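PDB 2QIY: UBP3-associated protein BRE5 from Saccharomyces cerevisiae, which works with the deubiquitinating enzyme UBP3 to remove ubiquitin, with Sec23 among the proteins affected, and is present here as its NTF2-like domain. Local coordinates for residues D13-F18 / K102-M107; T28-L33 / K81-K86; A41-T46 / K73-N78. All coordinates share one frame; numbering follows the deposited sequence.

Interaction 1. Residues D13-F18 / K102-M107; sequences DICFAF and KSILIM
The ring of Phe-18 meets the end of Ile-106 obliquely, its CD1 lying 3.9 Å from CD1 of Ile-106, so the methyl sits neither squarely over a face nor at the rim; Phe-126 of the neighbouring strand joins the same ring in an edge-to-face pair. One helical turn earlier, Cys-15 faces the strand. Its SG stands anti to the carbonyl carbon (chi1 -68°), which extends the sulfur between two isoleucines: it is 3.7 Å from CG1 of Ile-106 and 3.8 Å from CG2 of Ile-104. A small, polarisable thiol suits this place, where the backbones come close and the CA atoms of Cys-15 and Ile-106 are 7.0 Å apart. The modelled end of Ile-14 also lies near Ile-104, but its exact placement is doubtful. Ile-104 and Ile-106, two residues apart, both face the helix, while Leu-105 between them faces the other way and packs on Ile-143 of the second subunit. Beta-branched isoleucines favour extended backbone and offer methyl groups to the helix. No hydrogen bond links the segments. The axes of residues 13-18 and 103-107 are inclined at 56°, where helix 11-28 lies on strand 103-114 in the helix-on-sheet layer of the cone-shaped alpha+beta fold of NTF2-like domains.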
loop_
_atom_site.group_PDB
_atom_site.type_symbol
_atom_site.label_atom_id
_atom_site.label_comp_id
_atom_site.label_asym_id
_atom_site.label_seq_id
_atom_site.Cartn_x
_atom_site.Cartn_y
_atom_site.Cartn_z
ATOM N N ASP A 13 -8.062 3.768 16.780
ATOM C CA ASP A 13 -9.128 4.772 16.772
ATOM C C ASP A 13 -8.814 5.937 15.858
ATOM O O ASP A 13 -9.648 6.306 15.031
ATOM C CB ASP A 13 -9.382 5.323 18.181
ATOM C CG ASP A 13 -10.291 4.440 19.008
ATOM O OD1 ASP A 13 -10.784 3.415 18.479
ATOM O OD2 ASP A 13 -10.507 4.780 20.196
ATOM N N ILE A 14 -7.627 6.526 16.001
ATOM C CA ILE A 14 -7.327 7.689 15.176
ATOM C C ILE A 14 -7.187 7.327 13.694
ATOM O O ILE A 14 -7.613 8.102 12.834
ATOM C CB ILE A 14 -6.198 8.655 15.725
ATOM C CG1 ILE A 14 -4.880 8.575 14.942
ATOM C CG2 ILE A 14 -6.119 8.651 17.277
ATOM C CD1 ILE A 14 -4.009 7.411 15.299
ATOM N N CYS A 15 -6.649 6.141 13.402
ATOM C CA CYS A 15 -6.534 5.693 11.998
ATOM C C CYS A 15 -7.896 5.485 11.357
ATOM O O CYS A 15 -8.114 5.879 10.218
ATOM C CB CYS A 15 -5.727 4.409 11.882
ATOM S SG CYS A 15 -4.011 4.631 12.284
ATOM N N PHE A 16 -8.818 4.876 12.101
ATOM C CA PHE A 16 -10.139 4.617 11.564
ATOM C C PHE A 16 -10.888 5.930 11.332
ATOM O O PHE A 16 -11.474 6.125 10.252
ATOM C CB PHE A 16 -10.924 3.671 12.469
ATOM C CG PHE A 16 -12.232 3.237 11.887
ATOM C CD1 PHE A 16 -12.306 2.104 11.081
ATOM C CD2 PHE A 16 -13.401 3.959 12.151
ATOM C CE1 PHE A 16 -13.527 1.690 10.541
ATOM C CE2 PHE A 16 -14.630 3.558 11.620
ATOM C CZ PHE A 16 -14.695 2.419 10.811
ATOM N N ALA A 17 -10.820 6.835 12.312
ATOM C CA ALA A 17 -11.424 8.170 12.197
ATOM C C ALA A 17 -10.791 8.966 11.066
ATOM O O ALA A 17 -11.502 9.617 10.290
ATOM C CB ALA A 17 -11.327 8.943 13.517
ATOM N N PHE A 18 -9.466 8.910 10.967
ATOM C CA PHE A 18 -8.780 9.616 9.896
ATOM C C PHE A 18 -9.309 9.218 8.523
ATOM O O PHE A 18 -9.609 10.077 7.683
ATOM C CB PHE A 18 -7.263 9.396 9.901
ATOM C CG PHE A 18 -6.632 9.915 8.661
ATOM C CD1 PHE A 18 -6.342 9.057 7.607
ATOM C CD2 PHE A 18 -6.453 11.288 8.489
ATOM C CE1 PHE A 18 -5.829 9.553 6.407
ATOM C CE2 PHE A 18 -5.945 11.805 7.290
ATOM C CZ PHE A 18 -5.627 10.927 6.243
ATOM N N LYS A 102 6.314 9.497 16.682
ATOM C CA LYS A 102 5.025 10.163 16.894
ATOM C C LYS A 102 4.166 10.334 15.624
ATOM O O LYS A 102 2.983 10.678 15.707
ATOM C CB LYS A 102 5.229 11.522 17.581
ATOM C CG LYS A 102 5.747 11.443 19.026
ATOM C CD LYS A 102 4.763 10.706 19.937
ATOM C CE LYS A 102 5.193 10.729 21.406
ATOM N NZ LYS A 102 6.285 9.749 21.746
ATOM N N SER A 103 4.765 10.115 14.461
ATOM C CA SER A 103 4.011 10.120 13.205
ATOM C C SER A 103 3.369 8.751 12.995
ATOM O O SER A 103 3.783 7.769 13.623
ATOM C CB SER A 103 4.932 10.481 12.046
ATOM O OG SER A 103 5.387 11.815 12.186
ATOM N N ILE A 104 2.359 8.692 12.121
ATOM C CA ILE A 104 1.630 7.448 11.896
ATOM C C ILE A 104 1.611 7.105 10.412
ATOM O O ILE A 104 1.226 7.923 9.590
ATOM C CB ILE A 104 0.171 7.527 12.418
ATOM C CG1 ILE A 104 0.131 8.027 13.865
ATOM C CG2 ILE A 104 -0.518 6.142 12.288
ATOM C CD1 ILE A 104 -1.242 8.472 14.316
ATOM N N LEU A 105 2.042 5.887 10.096
ATOM C CA LEU A 105 1.961 5.292 8.753
ATOM C C LEU A 105 0.687 4.482 8.676
ATOM O O LEU A 105 0.476 3.597 9.508
ATOM C CB LEU A 105 3.139 4.321 8.570
ATOM C CG LEU A 105 3.740 3.904 7.209
ATOM C CD1 LEU A 105 4.367 2.490 7.166
ATOM C CD2 LEU A 105 2.983 4.297 5.924
ATOM N N ILE A 106 -0.167 4.782 7.688
ATOM C CA ILE A 106 -1.414 4.066 7.504
ATOM C C ILE A 106 -1.469 3.459 6.095
ATOM O O ILE A 106 -1.166 4.131 5.117
ATOM C CB ILE A 106 -2.655 4.997 7.709
ATOM C CG1 ILE A 106 -2.609 5.670 9.078
ATOM C CG2 ILE A 106 -3.957 4.213 7.521
ATOM C CD1 ILE A 106 -3.728 6.741 9.296
ATOM N N MET A 107 -1.862 2.199 5.984
ATOM C CA MET A 107 -2.171 1.668 4.646
ATOM C C MET A 107 -3.597 1.170 4.618
ATOM O O MET A 107 -4.015 0.442 5.530
ATOM C CB MET A 107 -1.305 0.471 4.300
ATOM C CG MET A 107 0.125 0.713 4.091
ATOM S SD MET A 107 0.796 -0.941 3.781
ATOM C CE MET A 107 0.209 -1.216 2.141
#

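Interaction 2. Residues T28-L33 / K81-K86; sequences TDPSKL and KVRSLK
Pro-30 lies across the side chain of Arg-83 at about a right angle, its CG 3.6 Å from CG of Arg-83 and its CD over one face of the guanidinium. The backbone of Thr-28 and Asp-29 continues over that same face. Arg-83 reaches this far because its chain is extended from CG to NE, with chi2 at -178°. The other flank of the contact is apolar: CG1 of Val-82 packs on CG of Pro-30 at 3.6 Å and on CD1 of Leu-33 at 4.0 Å. The rigid proline ring therefore serves two neighbours, giving carbon to a buried valine and CH groups to the aliphatic chain and guanidinium face of an exposed arginine. Polar links lie around the edges. Water 1, in the guanidinium plane, accepts from NH2 of Arg-83 at 2.9 Å and donates to OD1 of Asp-29, which also receives the hydroxyl of Ser-31 at 2.7 Å on its syn side. OD1 of Asp-29 lies well out of the guanidinium plane, so no N-H points at it directly. Between the segments, then, the arginine is held by packing over one face and a water bridge; outside them its NE forms a salt bridge with Asp-79, and the two nearby carboxylates would be expected to favour its positive charge.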
loop_
_atom_site.group_PDB
_atom_site.type_symbol
_atom_site.label_atom_id
_atom_site.label_comp_id
_atom_site.label_asym_id
_atom_site.label_seq_id
_atom_site.Cartn_x
_atom_site.Cartn_y
_atom_site.Cartn_z
ATOM N N THR A 28 -18.096 15.841 0.637
ATOM C CA THR A 28 -18.717 17.077 1.109
ATOM C C THR A 28 -18.120 18.364 0.547
ATOM O O THR A 28 -18.875 19.320 0.295
ATOM C CB THR A 28 -18.794 17.144 2.657
ATOM O OG1 THR A 28 -17.484 17.179 3.194
ATOM C CG2 THR A 28 -19.490 15.934 3.210
ATOM N N ASP A 29 -16.794 18.415 0.380
ATOM C CA ASP A 29 -16.161 19.643 -0.143
ATOM C C ASP A 29 -14.713 19.461 -0.578
ATOM O O ASP A 29 -13.798 19.662 0.224
ATOM C CB ASP A 29 -16.255 20.788 0.869
ATOM C CG ASP A 29 -15.864 22.128 0.270
ATOM O OD1 ASP A 29 -15.342 22.159 -0.880
ATOM O OD2 ASP A 29 -16.076 23.163 0.951
ATOM N N PRO A 30 -14.490 19.085 -1.849
ATOM C CA PRO A 30 -13.124 18.874 -2.363
ATOM C C PRO A 30 -12.204 20.093 -2.206
ATOM O O PRO A 30 -10.989 19.932 -2.110
ATOM C CB PRO A 30 -13.359 18.558 -3.848
ATOM C CG PRO A 30 -14.737 17.943 -3.885
ATOM C CD PRO A 30 -15.512 18.770 -2.871
ATOM N N SER A 31 -12.789 21.288 -2.221
ATOM C CA SER A 31 -12.009 22.534 -2.141
ATOM C C SER A 31 -11.402 22.802 -0.773
ATOM O O SER A 31 -10.608 23.747 -0.641
ATOM C CB SER A 31 -12.846 23.746 -2.610
ATOM O OG SER A 31 -13.747 24.190 -1.604
ATOM N N LYS A 32 -11.789 22.021 0.242
ATOM C CA LYS A 32 -11.197 22.160 1.589
ATOM C C LYS A 32 -10.322 20.967 1.992
ATOM O O LYS A 32 -9.742 20.945 3.091
ATOM C CB LYS A 32 -12.282 22.357 2.646
ATOM C CG LYS A 32 -12.990 23.678 2.566
ATOM C CD LYS A 32 -14.020 23.750 3.670
ATOM C CE LYS A 32 -14.677 25.102 3.725
ATOM N NZ LYS A 32 -15.928 25.014 4.548
ATOM N N LEU A 33 -10.241 19.969 1.120
ATOM C CA LEU A 33 -9.375 18.804 1.364
ATOM C C LEU A 33 -7.950 19.173 1.707
ATOM O O LEU A 33 -7.350 18.566 2.596
ATOM C CB LEU A 33 -9.347 17.870 0.149
ATOM C CG LEU A 33 -10.642 17.103 -0.052
ATOM C CD1 LEU A 33 -10.608 16.470 -1.433
ATOM C CD2 LEU A 33 -10.746 16.015 1.026
ATOM N N LYS A 81 -15.991 15.446 -9.940
ATOM C CA LYS A 81 -15.554 14.046 -9.940
ATOM C C LYS A 81 -15.233 13.547 -8.535
ATOM O O LYS A 81 -15.661 12.481 -8.135
ATOM C CB LYS A 81 -14.321 13.884 -10.826
ATOM C CG LYS A 81 -14.595 13.261 -12.168
ATOM C CD LYS A 81 -14.783 11.754 -11.999
ATOM C CE LYS A 81 -15.751 11.193 -13.036
ATOM N NZ LYS A 81 -16.146 9.780 -12.741
ATOM N N VAL A 82 -14.495 14.354 -7.780
ATOM C CA VAL A 82 -14.059 13.992 -6.442
ATOM C C VAL A 82 -15.302 13.787 -5.548
ATOM O O VAL A 82 -15.365 12.836 -4.759
ATOM C CB VAL A 82 -13.068 15.068 -5.863
ATOM C CG1 VAL A 82 -12.860 14.852 -4.373
ATOM C CG2 VAL A 82 -11.718 15.040 -6.632
ATOM N N ARG A 83 -16.321 14.633 -5.724
ATOM C CA ARG A 83 -17.544 14.539 -4.929
ATOM C C ARG A 83 -18.268 13.207 -5.139
ATOM O O ARG A 83 -19.130 12.811 -4.342
ATOM C CB ARG A 83 -18.489 15.686 -5.301
ATOM C CG ARG A 83 -18.127 17.008 -4.637
ATOM C CD ARG A 83 -19.129 18.113 -5.011
ATOM N NE ARG A 83 -18.788 19.379 -4.347
ATOM C CZ ARG A 83 -19.375 19.812 -3.237
ATOM N NH1 ARG A 83 -20.358 19.105 -2.698
ATOM N NH2 ARG A 83 -19.011 20.973 -2.685
ATOM N N SER A 84 -17.955 12.542 -6.242
ATOM C CA SER A 84 -18.687 11.333 -6.620
ATOM C C SER A 84 -17.919 10.063 -6.234
ATOM O O SER A 84 -18.357 8.962 -6.551
ATOM C CB SER A 84 -19.025 11.352 -8.113
ATOM O OG SER A 84 -17.882 11.107 -8.926
ATOM N N LEU A 85 -16.805 10.229 -5.509
ATOM C CA LEU A 85 -15.961 9.091 -5.128
ATOM C C LEU A 85 -16.644 8.271 -4.042
ATOM O O LEU A 85 -17.208 8.822 -3.097
ATOM C CB LEU A 85 -14.585 9.577 -4.673
ATOM C CG LEU A 85 -13.542 8.526 -4.259
ATOM C CD1 LEU A 85 -12.113 9.017 -4.498
ATOM C CD2 LEU A 85 -13.748 8.118 -2.781
ATOM N N LYS A 86 -16.579 6.950 -4.201
ATOM C CA LYS A 86 -17.227 6.004 -3.307
ATOM C C LYS A 86 -16.247 4.847 -3.087
ATOM O O LYS A 86 -15.371 4.582 -3.910
ATOM C CB LYS A 86 -18.504 5.498 -3.982
ATOM C CG LYS A 86 -19.563 6.608 -4.173
ATOM C CD LYS A 86 -20.699 6.173 -5.080
ATOM C CE LYS A 86 -21.674 7.310 -5.267
ATOM N NZ LYS A 86 -22.678 7.288 -4.183
HETATM O O HOH W 1 -16.762 22.547 -3.523
#

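Interaction 3. Residues A41-T46 / K73-N78; sequences AELTHT and KFFSRN
Helix 68-77 packs against strand 41-46 on the sheet of the NTF2-like domain, and an aromatic cluster of His-45, Phe-74 and Phe-75 lies between them. The short helix and strand axes run almost alongside each other, at 15° and 11.1 Å apart, a gap that large side chains are well suited to bridge. Phe-75 sends its edge toward one face of His-45 in a T-shaped pair, with the planes at 79° and the centroids 5.2 Å apart; CE2 of Phe-75 is 3.7 Å from NE2 of His-45. The hydroxyl oxygen of Thr-46 lies above the opposite face of the imidazole, toward its rim. Phe-74 meets the histidine differently, rim to rim, its CE2 3.6 Å from CD2 of His-45 and neither ring over the other. Its CG is anti to the backbone N (chi1 170°), which carries the ring across to the strand, where CZ comes 3.3 Å from the carbonyl O of Thr-46 at the ring edge. Leu-43, two residues before His-45 on the same side of the strand, places CD2 4.0 Å from both CD2 of Phe-74 and CZ of Phe-75. Behind the cluster, ND2 of Asn-78 lies above a face of Phe-74, toward its rim, and donates to the carbonyl O of Phe-74 at 3.0 Å, while OD1 of Asn-78 bonds to Gln-49. On the other side of the strand, Glu-42 and Thr-44 bond to Tyr-96 and Gln-95 of the second subunit. No hydrogen bond crosses between strand and helix; cohesion rests on dispersion and on the weak electrostatics of ring edges, whose slightly positive hydrogens suit both an imidazole face and a carbonyl oxygen.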
loop_
_atom_site.group_PDB
_atom_site.type_symbol
_atom_site.label_atom_id
_atom_site.label_comp_id
_atom_site.label_asym_id
_atom_site.label_seq_id
_atom_site.Cartn_x
_atom_site.Cartn_y
_atom_site.Cartn_z
ATOM N N ALA A 41 3.261 18.866 1.873
ATOM C CA ALA A 41 2.799 17.482 1.615
ATOM C C ALA A 41 3.030 17.002 0.177
ATOM O O ALA A 41 3.022 17.789 -0.763
ATOM C CB ALA A 41 1.313 17.340 1.950
ATOM N N GLU A 42 3.189 15.684 0.020
ATOM C CA GLU A 42 3.255 15.023 -1.290
ATOM C C GLU A 42 2.025 14.163 -1.513
ATOM O O GLU A 42 1.630 13.389 -0.633
ATOM C CB GLU A 42 4.512 14.151 -1.386
ATOM C CG GLU A 42 5.741 15.007 -1.102
ATOM C CD GLU A 42 7.063 14.426 -1.543
ATOM O OE1 GLU A 42 7.122 13.356 -2.193
ATOM O OE2 GLU A 42 8.074 15.095 -1.240
ATOM N N LEU A 43 1.402 14.348 -2.682
ATOM C CA LEU A 43 0.217 13.594 -3.082
ATOM C C LEU A 43 0.475 12.856 -4.379
ATOM O O LEU A 43 1.005 13.435 -5.348
ATOM C CB LEU A 43 -0.914 14.603 -3.336
ATOM C CG LEU A 43 -2.220 14.032 -3.882
ATOM C CD1 LEU A 43 -2.927 13.090 -2.883
ATOM C CD2 LEU A 43 -3.147 15.196 -4.255
ATOM N N THR A 44 0.070 11.593 -4.425
ATOM C CA THR A 44 0.080 10.865 -5.714
ATOM C C THR A 44 -1.329 10.348 -5.828
ATOM O O THR A 44 -1.742 9.476 -5.056
ATOM C CB THR A 44 1.118 9.728 -5.668
ATOM O OG1 THR A 44 2.410 10.312 -5.580
ATOM C CG2 THR A 44 1.052 8.868 -6.942
ATOM N N HIS A 45 -2.103 10.906 -6.763
ATOM C CA HIS A 45 -3.550 10.673 -6.770
ATOM C C HIS A 45 -4.076 10.276 -8.151
ATOM O O HIS A 45 -3.455 10.539 -9.161
ATOM C CB HIS A 45 -4.284 11.930 -6.260
ATOM C CG HIS A 45 -5.643 11.658 -5.689
ATOM N ND1 HIS A 45 -5.818 11.083 -4.447
ATOM C CD2 HIS A 45 -6.883 11.900 -6.171
ATOM C CE1 HIS A 45 -7.114 10.963 -4.197
ATOM N NE2 HIS A 45 -7.785 11.472 -5.216
ATOM N N THR A 46 -5.251 9.670 -8.159
ATOM C CA THR A 46 -6.000 9.367 -9.381
ATOM C C THR A 46 -5.927 10.513 -10.398
ATOM O O THR A 46 -6.312 11.634 -10.069
ATOM C CB THR A 46 -7.436 9.159 -8.998
ATOM O OG1 THR A 46 -7.457 8.201 -7.912
ATOM C CG2 THR A 46 -8.253 8.628 -10.218
ATOM N N LYS A 73 -5.370 23.099 -5.743
ATOM C CA LYS A 73 -5.732 23.381 -7.130
ATOM C C LYS A 73 -6.153 22.086 -7.844
ATOM O O LYS A 73 -7.109 22.080 -8.638
ATOM C CB LYS A 73 -4.567 24.073 -7.834
ATOM C CG LYS A 73 -4.741 24.308 -9.334
ATOM C CD LYS A 73 -3.432 24.848 -9.993
ATOM C CE LYS A 73 -2.218 24.837 -9.030
ATOM N NZ LYS A 73 -0.946 24.240 -9.588
ATOM N N PHE A 74 -5.428 21.007 -7.577
ATOM C CA PHE A 74 -5.769 19.695 -8.142
ATOM C C PHE A 74 -7.162 19.215 -7.684
ATOM O O PHE A 74 -8.009 18.866 -8.512
ATOM C CB PHE A 74 -4.678 18.654 -7.818
ATOM C CG PHE A 74 -5.082 17.241 -8.158
ATOM C CD1 PHE A 74 -4.987 16.777 -9.474
ATOM C CD2 PHE A 74 -5.597 16.408 -7.184
ATOM C CE1 PHE A 74 -5.376 15.470 -9.801
ATOM C CE2 PHE A 74 -6.000 15.085 -7.487
ATOM C CZ PHE A 74 -5.900 14.631 -8.807
ATOM N N PHE A 75 -7.415 19.186 -6.380
ATOM C CA PHE A 75 -8.731 18.734 -5.910
ATOM C C PHE A 75 -9.871 19.642 -6.385
ATOM O O PHE A 75 -10.931 19.175 -6.793
ATOM C CB PHE A 75 -8.764 18.612 -4.385
ATOM C CG PHE A 75 -8.085 17.361 -3.867
ATOM C CD1 PHE A 75 -7.148 17.448 -2.850
ATOM C CD2 PHE A 75 -8.399 16.105 -4.389
ATOM C CE1 PHE A 75 -6.526 16.304 -2.355
ATOM C CE2 PHE A 75 -7.784 14.948 -3.894
ATOM C CZ PHE A 75 -6.853 15.056 -2.881
ATOM N N SER A 76 -9.625 20.944 -6.335
ATOM C CA SER A 76 -10.620 21.922 -6.723
ATOM C C SER A 76 -11.005 21.812 -8.208
ATOM O O SER A 76 -12.204 21.892 -8.545
ATOM C CB SER A 76 -10.129 23.325 -6.363
ATOM O OG SER A 76 -10.050 23.466 -4.956
ATOM N N ARG A 77 -10.011 21.626 -9.089
ATOM C CA ARG A 77 -10.257 21.470 -10.536
ATOM C C ARG A 77 -11.138 20.261 -10.826
ATOM O O ARG A 77 -11.870 20.231 -11.825
ATOM C CB ARG A 77 -8.946 21.332 -11.306
ATOM N N ASN A 78 -11.050 19.269 -9.944
ATOM C CA ASN A 78 -11.750 18.004 -10.112
ATOM C C ASN A 78 -12.912 17.853 -9.155
ATOM O O ASN A 78 -13.361 16.729 -8.881
ATOM C CB ASN A 78 -10.754 16.862 -9.909
ATOM C CG ASN A 78 -9.782 16.782 -11.043
ATOM O OD1 ASN A 78 -10.196 16.601 -12.188
ATOM N ND2 ASN A 78 -8.489 16.961 -10.758
#

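How the interactions relate
Interactions 1 and 3 are buried contacts that set helices 11-28 and 68-77 on the shared sheet, on opposite sides of the chain's centre, their centres about 20 Å apart. Interaction 1 relies mainly on aliphatic groups and a thiol, with one phenyl ring at its end; interaction 3 mainly on aromatic rings, with a leucine beside them. Both strands also touch the second subunit. Interaction 2 is only partly buried, and accordingly mixes an apolar flank with a charged, water-bridged one. It ties the loop after helix 11-28 to the turn leading into strand 85-97. CD1 of Leu-33 is 3.6 Å from CG of Phe-75, joining the apolar flank of interaction 2 to the aromatic cluster of interaction 3.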